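Local coordinates for protein dual function macrocyclase-peptidase POPB (Galerina marginata, PDB 5N4B) that cleaves peptide bonds after proline and, as a dual-function macrocyclase-peptidase, takes part in making the amanitin toxins, first trimming a 35-residue precursor and later cyclizing the 25-residue intermediate, at residues 274-279 and 302-307; 286-291 and 306-311; 313-318 and 325-330. The protein carries 1 engineered substitution. All coordinates share one frame; numbering follows the deposited sequence.

Interaction 1. Residues 274-279 and 302-307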
loop_
_atom_site.group_PDB
_atom_site.type_symbol
_atom_site.label_atom_id
_atom_site.label_comp_id
_atom_site.label_asym_id
_atom_site.label_seq_id
_atom_site.Cartn_x
_atom_site.Cartn_y
_atom_site.Cartn_z
ATOM N N LEU A 274 24.603 -11.504 -6.629
ATOM C CA LEU A 274 23.976 -10.266 -6.195
ATOM C C LEU A 274 23.228 -9.695 -7.390
ATOM O O LEU A 274 23.798 -9.511 -8.471
ATOM C CB LEU A 274 25.048 -9.280 -5.730
ATOM C CG LEU A 274 24.617 -7.847 -5.429
ATOM C CD1 LEU A 274 23.687 -7.820 -4.288
ATOM C CD2 LEU A 274 25.870 -7.006 -5.148
ATOM N N TYR A 275 21.983 -9.331 -7.180
ATOM C CA TYR A 275 21.153 -8.772 -8.217
ATOM C C TYR A 275 20.854 -7.315 -7.944
ATOM O O TYR A 275 20.579 -6.929 -6.793
ATOM C CB TYR A 275 19.850 -9.536 -8.265
ATOM C CG TYR A 275 19.968 -11.035 -8.426
ATOM C CD1 TYR A 275 20.302 -11.625 -9.655
ATOM C CD2 TYR A 275 19.739 -11.902 -7.363
ATOM C CE1 TYR A 275 20.386 -12.984 -9.797
ATOM C CE2 TYR A 275 19.814 -13.286 -7.538
ATOM C CZ TYR A 275 20.141 -13.799 -8.763
ATOM O OH TYR A 275 20.196 -15.166 -8.882
ATOM N N LEU A 276 20.889 -6.497 -9.011
ATOM C CA LEU A 276 20.535 -5.085 -8.938
ATOM C C LEU A 276 19.382 -4.802 -9.863
ATOM O O LEU A 276 19.441 -5.122 -11.057
ATOM C CB LEU A 276 21.715 -4.223 -9.358
ATOM C CG LEU A 276 21.490 -2.694 -9.365
ATOM C CD1 LEU A 276 21.432 -2.126 -7.986
ATOM C CD2 LEU A 276 22.586 -1.996 -10.195
ATOM N N TYR A 277 18.347 -4.206 -9.306
ATOM C CA TYR A 277 17.206 -3.731 -10.057
ATOM C C TYR A 277 17.288 -2.207 -10.140
ATOM O O TYR A 277 17.728 -1.534 -9.194
ATOM C CB TYR A 277 15.898 -4.061 -9.355
ATOM C CG TYR A 277 15.694 -5.520 -8.980
ATOM C CD1 TYR A 277 15.557 -6.499 -9.915
ATOM C CD2 TYR A 277 15.564 -5.875 -7.668
ATOM C CE1 TYR A 277 15.366 -7.806 -9.544
ATOM C CE2 TYR A 277 15.363 -7.189 -7.296
ATOM C CZ TYR A 277 15.245 -8.145 -8.245
ATOM O OH TYR A 277 14.982 -9.466 -7.868
ATOM N N GLN A 278 16.906 -1.653 -11.282
ATOM C CA GLN A 278 16.787 -0.209 -11.468
ATOM C C GLN A 278 15.416 0.163 -12.003
ATOM O O GLN A 278 14.883 -0.502 -12.901
ATOM C CB GLN A 278 17.828 0.348 -12.423
ATOM C CG GLN A 278 19.252 -0.152 -12.102
ATOM C CD GLN A 278 20.331 0.488 -12.921
ATOM O OE1 GLN A 278 20.296 1.694 -13.220
ATOM N NE2 GLN A 278 21.301 -0.323 -13.302
ATOM N N PHE A 279 14.871 1.244 -11.456
ATOM C CA PHE A 279 13.534 1.732 -11.775
ATOM C C PHE A 279 13.633 3.199 -12.142
ATOM O O PHE A 279 14.257 3.984 -11.409
ATOM C CB PHE A 279 12.569 1.580 -10.592
ATOM C CG PHE A 279 12.567 0.203 -9.976
ATOM C CD1 PHE A 279 13.459 -0.093 -8.956
ATOM C CD2 PHE A 279 11.699 -0.781 -10.418
ATOM C CE1 PHE A 279 13.478 -1.377 -8.361
ATOM C CE2 PHE A 279 11.747 -2.077 -9.840
ATOM C CZ PHE A 279 12.615 -2.354 -8.843
ATOM N N ILE A 302 32.291 -3.755 -7.856
ATOM C CA ILE A 302 31.546 -4.924 -8.322
ATOM C C ILE A 302 31.416 -4.913 -9.837
ATOM O O ILE A 302 31.097 -3.890 -10.454
ATOM C CB ILE A 302 30.173 -4.890 -7.650
ATOM C CG1 ILE A 302 30.302 -5.301 -6.218
ATOM C CG2 ILE A 302 29.216 -5.846 -8.352
ATOM C CD1 ILE A 302 29.122 -4.864 -5.418
ATOM N N HIS A 303 31.574 -6.087 -10.439
ATOM C CA HIS A 303 31.407 -6.272 -11.863
ATOM C C HIS A 303 29.951 -6.664 -12.137
ATOM O O HIS A 303 29.521 -7.761 -11.782
ATOM C CB HIS A 303 32.379 -7.308 -12.386
ATOM C CG HIS A 303 32.271 -7.509 -13.852
ATOM N ND1 HIS A 303 32.057 -6.466 -14.729
ATOM C CD2 HIS A 303 32.321 -8.629 -14.603
ATOM C CE1 HIS A 303 31.974 -6.938 -15.957
ATOM N NE2 HIS A 303 32.146 -8.244 -15.913
ATOM N N TRP A 304 29.215 -5.782 -12.805
ATOM C CA TRP A 304 27.836 -6.058 -13.197
ATOM C C TRP A 304 27.771 -6.612 -14.601
ATOM O O TRP A 304 28.255 -5.977 -15.547
ATOM C CB TRP A 304 27.016 -4.784 -13.140
ATOM C CG TRP A 304 26.918 -4.192 -11.825
ATOM C CD1 TRP A 304 27.498 -3.027 -11.386
ATOM C CD2 TRP A 304 26.212 -4.730 -10.700
ATOM N NE1 TRP A 304 27.186 -2.813 -10.096
ATOM C CE2 TRP A 304 26.395 -3.834 -9.629
ATOM C CE3 TRP A 304 25.423 -5.877 -10.503
ATOM C CZ2 TRP A 304 25.817 -4.036 -8.388
ATOM C CZ3 TRP A 304 24.848 -6.062 -9.230
ATOM C CH2 TRP A 304 25.067 -5.155 -8.212
ATOM N N ARG A 305 27.068 -7.740 -14.749
ATOM C CA ARG A 305 26.633 -8.234 -16.036
ATOM C C ARG A 305 25.248 -7.660 -16.328
ATOM O O ARG A 305 24.304 -7.880 -15.561
ATOM C CB ARG A 305 26.558 -9.755 -16.036
ATOM C CG ARG A 305 26.131 -10.367 -17.355
ATOM C CD ARG A 305 26.196 -11.846 -17.314
ATOM N NE ARG A 305 25.782 -12.419 -18.575
ATOM C CZ ARG A 305 25.855 -13.722 -18.860
ATOM N NH1 ARG A 305 26.322 -14.589 -17.980
ATOM N NH2 ARG A 305 25.463 -14.160 -20.054
ATOM N N LYS A 306 25.117 -6.952 -17.441
ATOM C CA LYS A 306 23.932 -6.140 -17.758
ATOM C C LYS A 306 22.899 -6.992 -18.507
ATOM O O LYS A 306 22.574 -6.774 -19.670
ATOM C CB LYS A 306 24.339 -4.882 -18.508
ATOM C CG LYS A 306 25.295 -3.981 -17.723
ATOM C CD LYS A 306 25.664 -2.713 -18.548
ATOM C CE LYS A 306 26.642 -1.806 -17.821
ATOM N NZ LYS A 306 27.015 -0.714 -18.804
ATOM N N VAL A 307 22.314 -7.922 -17.756
ATOM C CA VAL A 307 21.465 -8.958 -18.340
ATOM C C VAL A 307 20.225 -8.358 -18.977
ATOM O O VAL A 307 19.870 -8.700 -20.116
ATOM C CB VAL A 307 21.122 -10.038 -17.303
ATOM C CG1 VAL A 307 20.156 -11.026 -17.836
ATOM C CG2 VAL A 307 22.373 -10.754 -16.879
#

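Interaction 2. Residues 286-291 and 306-311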
loop_
_atom_site.group_PDB
_atom_site.type_symbol
_atom_site.label_atom_id
_atom_site.label_comp_id
_atom_site.label_asym_id
_atom_site.label_seq_id
_atom_site.Cartn_x
_atom_site.Cartn_y
_atom_site.Cartn_z
ATOM N N ASN A 286 11.748 -2.578 -15.210
ATOM C CA ASN A 286 13.006 -2.469 -14.547
ATOM C C ASN A 286 14.179 -3.105 -15.255
ATOM O O ASN A 286 14.065 -3.994 -15.981
ATOM C CB ASN A 286 12.926 -2.986 -13.075
ATOM C CG ASN A 286 12.734 -4.492 -12.936
ATOM O OD1 ASN A 286 13.644 -5.255 -12.698
ATOM N ND2 ASN A 286 11.582 -4.861 -13.071
ATOM N N LEU A 287 15.346 -2.584 -14.953
ATOM C CA LEU A 287 16.575 -3.218 -15.361
ATOM C C LEU A 287 16.950 -4.303 -14.350
ATOM O O LEU A 287 16.491 -4.326 -13.198
ATOM C CB LEU A 287 17.737 -2.201 -15.457
ATOM C CG LEU A 287 17.434 -0.964 -16.291
ATOM C CD1 LEU A 287 18.681 -0.108 -16.420
ATOM C CD2 LEU A 287 16.881 -1.272 -17.630
ATOM N N LEU A 288 17.789 -5.218 -14.782
ATOM C CA LEU A 288 18.251 -6.309 -13.936
ATOM C C LEU A 288 19.687 -6.628 -14.319
ATOM O O LEU A 288 19.960 -7.077 -15.442
ATOM C CB LEU A 288 17.364 -7.551 -14.101
ATOM C CG LEU A 288 17.911 -8.854 -13.486
ATOM C CD1 LEU A 288 17.932 -8.725 -12.027
ATOM C CD2 LEU A 288 17.099 -10.050 -13.951
ATOM N N TRP A 289 20.603 -6.354 -13.393
ATOM C CA TRP A 289 22.017 -6.655 -13.571
ATOM C C TRP A 289 22.422 -7.687 -12.529
ATOM O O TRP A 289 21.818 -7.775 -11.433
ATOM C CB TRP A 289 22.909 -5.410 -13.464
ATOM C CG TRP A 289 22.687 -4.330 -14.497
ATOM C CD1 TRP A 289 21.859 -4.348 -15.571
ATOM C CD2 TRP A 289 23.341 -3.063 -14.508
ATOM N NE1 TRP A 289 21.948 -3.150 -16.254
ATOM C CE2 TRP A 289 22.866 -2.356 -15.627
ATOM C CE3 TRP A 289 24.280 -2.465 -13.665
ATOM C CZ2 TRP A 289 23.305 -1.081 -15.937
ATOM C CZ3 TRP A 289 24.709 -1.168 -13.959
ATOM C CH2 TRP A 289 24.237 -0.519 -15.110
ATOM N N VAL A 290 23.426 -8.499 -12.863
ATOM C CA VAL A 290 23.827 -9.626 -12.039
ATOM C C VAL A 290 25.317 -9.578 -11.810
ATOM O O VAL A 290 26.083 -9.529 -12.770
ATOM C CB VAL A 290 23.465 -10.964 -12.716
ATOM C CG1 VAL A 290 23.881 -12.145 -11.811
ATOM C CG2 VAL A 290 21.979 -11.032 -13.044
ATOM N N ALA A 291 25.730 -9.671 -10.567
ATOM C CA ALA A 291 27.133 -9.765 -10.188
ATOM C C ALA A 291 27.396 -11.113 -9.546
ATOM O O ALA A 291 26.573 -11.632 -8.776
ATOM C CB ALA A 291 27.558 -8.685 -9.199
ATOM N N LYS A 306 25.117 -6.952 -17.441
ATOM C CA LYS A 306 23.932 -6.140 -17.758
ATOM C C LYS A 306 22.899 -6.992 -18.507
ATOM O O LYS A 306 22.574 -6.774 -19.670
ATOM C CB LYS A 306 24.339 -4.882 -18.508
ATOM C CG LYS A 306 25.295 -3.981 -17.723
ATOM C CD LYS A 306 25.664 -2.713 -18.548
ATOM C CE LYS A 306 26.642 -1.806 -17.821
ATOM N NZ LYS A 306 27.015 -0.714 -18.804
ATOM N N VAL A 307 22.314 -7.922 -17.756
ATOM C CA VAL A 307 21.465 -8.958 -18.340
ATOM C C VAL A 307 20.225 -8.358 -18.977
ATOM O O VAL A 307 19.870 -8.700 -20.116
ATOM C CB VAL A 307 21.122 -10.038 -17.303
ATOM C CG1 VAL A 307 20.156 -11.026 -17.836
ATOM C CG2 VAL A 307 22.373 -10.754 -16.879
ATOM N N VAL A 308 19.515 -7.503 -18.243
ATOM C CA VAL A 308 18.401 -6.713 -18.771
ATOM C C VAL A 308 18.838 -5.261 -18.703
ATOM O O VAL A 308 19.002 -4.699 -17.611
ATOM C CB VAL A 308 17.090 -6.942 -17.990
ATOM C CG1 VAL A 308 15.983 -6.007 -18.501
ATOM C CG2 VAL A 308 16.624 -8.404 -18.059
ATOM N N ASN A 309 19.057 -4.639 -19.869
ATOM C CA ASN A 309 19.640 -3.311 -19.913
ATOM C C ASN A 309 18.819 -2.301 -20.707
ATOM O O ASN A 309 19.337 -1.238 -21.054
ATOM C CB ASN A 309 21.070 -3.358 -20.434
ATOM C CG ASN A 309 21.875 -2.201 -19.977
ATOM O OD1 ASN A 309 21.732 -1.720 -18.847
ATOM N ND2 ASN A 309 22.748 -1.719 -20.871
ATOM N N GLU A 310 17.545 -2.570 -20.929
ATOM C CA GLU A 310 16.599 -1.580 -21.432
ATOM C C GLU A 310 15.317 -1.753 -20.637
ATOM O O GLU A 310 15.022 -2.847 -20.138
ATOM C CB GLU A 310 16.322 -1.772 -22.937
ATOM C CG GLU A 310 15.921 -3.207 -23.267
ATOM C CD GLU A 310 15.337 -3.431 -24.682
ATOM O OE1 GLU A 310 15.730 -2.698 -25.624
ATOM O OE2 GLU A 310 14.450 -4.322 -24.828
ATOM N N TYR A 311 14.592 -0.658 -20.477
ATOM C CA TYR A 311 13.307 -0.631 -19.791
ATOM C C TYR A 311 12.228 -1.142 -20.730
ATOM O O TYR A 311 11.836 -0.458 -21.679
ATOM C CB TYR A 311 12.982 0.791 -19.318
ATOM C CG TYR A 311 13.787 1.210 -18.103
ATOM C CD1 TYR A 311 13.430 0.760 -16.833
ATOM C CD2 TYR A 311 14.902 2.026 -18.220
ATOM C CE1 TYR A 311 14.142 1.110 -15.720
ATOM C CE2 TYR A 311 15.639 2.400 -17.112
ATOM C CZ TYR A 311 15.251 1.950 -15.860
ATOM O OH TYR A 311 15.969 2.294 -14.745
HETATM O O HOH W 1 13.020 -4.060 -18.627
#

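Interaction 3. Residues 313-318 and 325-330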
loop_
_atom_site.group_PDB
_atom_site.type_symbol
_atom_site.label_atom_id
_atom_site.label_comp_id
_atom_site.label_asym_id
_atom_site.label_seq_id
_atom_site.Cartn_x
_atom_site.Cartn_y
_atom_site.Cartn_z
ATOM N N ALA A 313 10.113 -4.357 -19.351
ATOM C CA ALA A 313 9.283 -5.315 -18.649
ATOM C C ALA A 313 9.701 -5.373 -17.185
ATOM O O ALA A 313 10.761 -4.863 -16.796
ATOM C CB ALA A 313 9.414 -6.697 -19.308
ATOM N N ASP A 314 8.861 -6.019 -16.388
ATOM C CA ASP A 314 9.076 -6.261 -14.960
ATOM C C ASP A 314 9.831 -7.575 -14.807
ATOM O O ASP A 314 9.435 -8.575 -15.411
ATOM C CB ASP A 314 7.664 -6.374 -14.359
ATOM C CG ASP A 314 7.599 -6.573 -12.842
ATOM O OD1 ASP A 314 8.582 -6.980 -12.220
ATOM O OD2 ASP A 314 6.487 -6.359 -12.276
ATOM N N TYR A 315 10.948 -7.560 -14.087
ATOM C CA TYR A 315 11.708 -8.768 -13.797
ATOM C C TYR A 315 11.991 -8.812 -12.302
ATOM O O TYR A 315 12.554 -7.862 -11.752
ATOM C CB TYR A 315 13.039 -8.754 -14.529
ATOM C CG TYR A 315 13.018 -8.790 -16.031
ATOM C CD1 TYR A 315 12.902 -7.600 -16.759
ATOM C CD2 TYR A 315 13.130 -9.989 -16.738
ATOM C CE1 TYR A 315 12.911 -7.590 -18.110
ATOM C CE2 TYR A 315 13.137 -9.973 -18.084
ATOM C CZ TYR A 315 13.038 -8.795 -18.775
ATOM O OH TYR A 315 13.122 -8.842 -20.156
ATOM N N ASN A 316 11.627 -9.905 -11.654
ATOM C CA ASN A 316 11.889 -10.102 -10.241
ATOM C C ASN A 316 12.431 -11.513 -10.021
ATOM O O ASN A 316 11.777 -12.487 -10.399
ATOM C CB ASN A 316 10.614 -9.853 -9.421
ATOM C CG ASN A 316 10.889 -9.799 -7.913
ATOM O OD1 ASN A 316 10.593 -10.734 -7.214
ATOM N ND2 ASN A 316 11.555 -8.739 -7.453
ATOM N N ILE A 317 13.578 -11.640 -9.378
ATOM C CA ILE A 317 14.180 -12.951 -9.188
ATOM C C ILE A 317 13.370 -13.807 -8.221
ATOM O O ILE A 317 12.965 -13.351 -7.142
ATOM C CB ILE A 317 15.594 -12.817 -8.601
ATOM C CG1 ILE A 317 16.500 -11.953 -9.462
ATOM C CG2 ILE A 317 16.216 -14.219 -8.373
ATOM C CD1 ILE A 317 16.633 -12.413 -10.842
ATOM N N ILE A 318 13.201 -15.075 -8.547
ATOM C CA ILE A 318 12.643 -16.086 -7.635
ATOM C C ILE A 318 13.769 -16.848 -6.949
ATOM O O ILE A 318 13.858 -16.872 -5.718
ATOM C CB ILE A 318 11.734 -17.075 -8.400
ATOM C CG1 ILE A 318 10.600 -16.329 -9.071
ATOM C CG2 ILE A 318 11.243 -18.159 -7.445
ATOM C CD1 ILE A 318 9.963 -17.077 -10.200
ATOM N N VAL A 325 18.788 -19.071 -13.637
ATOM C CA VAL A 325 18.089 -18.095 -12.790
ATOM C C VAL A 325 16.608 -18.110 -13.166
ATOM O O VAL A 325 16.257 -17.960 -14.363
ATOM C CB VAL A 325 18.678 -16.702 -12.982
ATOM C CG1 VAL A 325 18.025 -15.733 -12.069
ATOM C CG2 VAL A 325 20.168 -16.716 -12.700
ATOM N N TYR A 326 15.750 -18.264 -12.156
ATOM C CA TYR A 326 14.301 -18.317 -12.333
ATOM C C TYR A 326 13.727 -16.951 -11.982
ATOM O O TYR A 326 14.032 -16.405 -10.902
ATOM C CB TYR A 326 13.709 -19.375 -11.392
ATOM C CG TYR A 326 14.036 -20.800 -11.721
ATOM C CD1 TYR A 326 15.322 -21.303 -11.548
ATOM C CD2 TYR A 326 13.072 -21.668 -12.192
ATOM C CE1 TYR A 326 15.627 -22.644 -11.868
ATOM C CE2 TYR A 326 13.351 -22.971 -12.517
ATOM C CZ TYR A 326 14.614 -23.463 -12.339
ATOM O OH TYR A 326 14.943 -24.772 -12.602
ATOM N N ILE A 327 12.909 -16.393 -12.873
ATOM C CA ILE A 327 12.504 -15.000 -12.803
ATOM C C ILE A 327 11.025 -14.904 -13.096
ATOM O O ILE A 327 10.549 -15.437 -14.117
ATOM C CB ILE A 327 13.291 -14.145 -13.803
ATOM C CG1 ILE A 327 14.803 -14.384 -13.635
ATOM C CG2 ILE A 327 12.960 -12.682 -13.628
ATOM C CD1 ILE A 327 15.722 -13.538 -14.563
ATOM N N LYS A 328 10.306 -14.139 -12.269
ATOM C CA LYS A 328 8.928 -13.787 -12.576
ATOM C C LYS A 328 8.957 -12.542 -13.443
ATOM O O LYS A 328 9.629 -11.569 -13.103
ATOM C CB LYS A 328 8.148 -13.496 -11.302
ATOM C CG LYS A 328 6.668 -13.144 -11.569
ATOM C CD LYS A 328 5.786 -13.052 -10.317
ATOM C CE LYS A 328 6.145 -11.947 -9.355
ATOM N NZ LYS A 328 5.912 -10.608 -9.918
ATOM N N THR A 329 8.275 -12.568 -14.569
ATOM C CA THR A 329 8.370 -11.482 -15.543
ATOM C C THR A 329 7.064 -11.305 -16.280
ATOM O O THR A 329 6.282 -12.248 -16.424
ATOM C CB THR A 329 9.537 -11.697 -16.542
ATOM O OG1 THR A 329 9.691 -10.566 -17.405
ATOM C CG2 THR A 329 9.254 -12.852 -17.445
ATOM N N ASN A 330 6.853 -10.089 -16.786
ATOM C CA ASN A 330 5.785 -9.832 -17.759
ATOM C C ASN A 330 6.307 -9.576 -19.180
ATOM O O ASN A 330 5.562 -9.085 -20.026
ATOM C CB ASN A 330 4.819 -8.740 -17.280
ATOM C CG ASN A 330 5.464 -7.411 -17.199
ATOM O OD1 ASN A 330 6.610 -7.243 -17.594
ATOM N ND2 ASN A 330 4.719 -6.412 -16.720
HETATM O O HOH W 2 7.945 -9.710 -11.835
#

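Interaction 1. Residues 274-279 and 302-307
W304 lays its six-membered ring beside L276 and L274, reaching strand 274-279 from a chain that is two strands away in the same blade of the beta-propeller. Strand 287-292 runs between them, and no hydrogen bond joins the two segments. The CA atoms of L276 and W304 are 8.5 Å apart, so the gap has to be closed by side chains. An indole suits this place because it is long and flat: with its CG swung away from the carbonyl carbon (chi1 -62°), W304 sends the benzo part of the ring toward the leucines.

L274 can be followed outward. Its CB makes no close approach across the contact, but the branch point CG is 3.9 Å from W304 CH2. From there CD2 rather than CD1 is the touching branch of the fork, 3.7 Å from the same W304 CH2 and neither over the face nor at the edge of the ring. The same CD2 meets I302 CD1 at 3.9 Å, where the two aliphatic chains cross at roughly a right angle. CG stands anti to the backbone nitrogen (chi1 171°), a setting that directs the fork at these partners.

L276 works differently. Its CB sits over the ring face, 4.0 Å from the centroid of the W304 six-membered ring, a CH-pi contact. I302 CG2 covers the opposite face of the indole, 3.7 Å above its plane. The ring is thus held between two aliphatic residues. A291 of the intervening strand touches I302 and W304, and V252 of strand 250-254 touches both from the preceding sheet.

Leucine, isoleucine and tryptophan meet here by dispersion and by CH groups set against a pi face, so cohesion should depend on close fit and exclusion of water rather than on directional bonds.

Interaction 2. Residues 286-291 and 306-311
L287 and Y311 form the apolar centre: the leucine methyl CD2 stands almost squarely over the phenol ring, 3.8 Å from the Y311 ring centroid and 5° off the normal. The two side chains cross at about a right angle, so a branched leucine can press its fork on the flat face, CG coming 3.7 Å from Y311 CZ. On the other side of the strand L288 CB lies 3.9 Å from V308 CB, both facing the next sheet. V290 meets V307 nearby through their CG2 methyls.

L288 and V308 are also an antiparallel hydrogen-bonded pair, joining the third strand, 287-292, of a four-stranded propeller blade to the fourth, 305-308, at its edge. Each backbone N donates to the other's O in a nearly straight bond just after the corner at V307, and V290 is bonded to R305 just before it.

Further out, W289 and K306 lie side by side, pointing the same way. The lysine chain stays extended, so its methylenes follow the indole face, CG being 3.7 Å from the centroid of the W289 five-membered ring, while the amine continues outward. At the ring edge W289 NE1 donates to N309 OD1 at 3.0 Å. This bond is bent, 137° at the hydrogen, and although OD1 lies near the indole plane, NE1 stands above the plane of the amide. Beyond L287, a water lies 2.8 Å from E310 O and equally close to N286 O.

Backbone bonds and apolar side chains together hold the middle, while a single bent bond at the margin gives the indole N-H a partner and probably helps to set the ring's turn.

Interaction 3. Residues 313-318 and 325-330
T329 and Y315 lie side by side on one face of the hairpin, the threonine hydroxyl resting over the phenol ring with OG1 3.5 Å above the Y315 ring plane. Small and branched, threonine can sit on the ring and still use its oxygen: T329 OG1 donates to D314 O at 2.8 Å. At the edge of the same ring, I327 CG2 fills the corner beside Y315, 4.0 Å from Y315 CB.

The next bump is I317. Its CD1 drops into the notch between two neighbours on the other strand, 3.8 Å from V325 CG1 and 3.9 Å from I327 CG1. Beta-branched residues give both walls of the notch a firm shape. I318 reaches across instead, laying CD1 over the backbone at K328 N.

The antiparallel ladder is regular, N316 and K328 forming a reciprocal hydrogen-bonded pair and I318 N donating to Y326 O. At the open end N330 closes it with its side chain: chi1 of 67° swings the amide back, and OD1 accepts D314 N at 2.8 Å in a nearly straight bond, though D314 N is tilted from the amide plane. D314 O takes a short bond from T329 OG1 and a longer one from N330 N. On the face that carries N316 and K328, the lysine bends at chi3 and chi4, so that NZ curls back to a water 2.9 Å away, which also donates to K328 O and, weakly, to D314 OD1. D314 OD2 is hydrogen-bonded to Y336 OH.

Strand 315-321 is the first, an edge strand, of its four-stranded blade, and strand 337-342 continues the sheet beyond 324-329. The I317-I327 face packs on L288 of strand 287-292 in the preceding blade, from whose strand 273-279 the hydroxyl of Y277 is hydrogen-bonded to I317 N.

Overall arrangement
All three interactions belong to the seven-bladed beta-propeller, well away from the charge-relay site, whose serine is here replaced by the engineered A578. Interactions 1 and 2 share one four-stranded blade, in the order 262-267, 273-279, 287-292, 305-308; their centres are about 6 Å apart, and they have K306 and V307 in common. Interaction 3 follows along the chain as the first hairpin of the next blade, its centre about 11 Å from that of interaction 2 and about 13 Å from that of interaction 1. They build two consecutive blades, which meet through contacts such as N286 with A313 and Y277 with I317. In prolyl oligopeptidases the propeller caps the active site of the hydrolase domain.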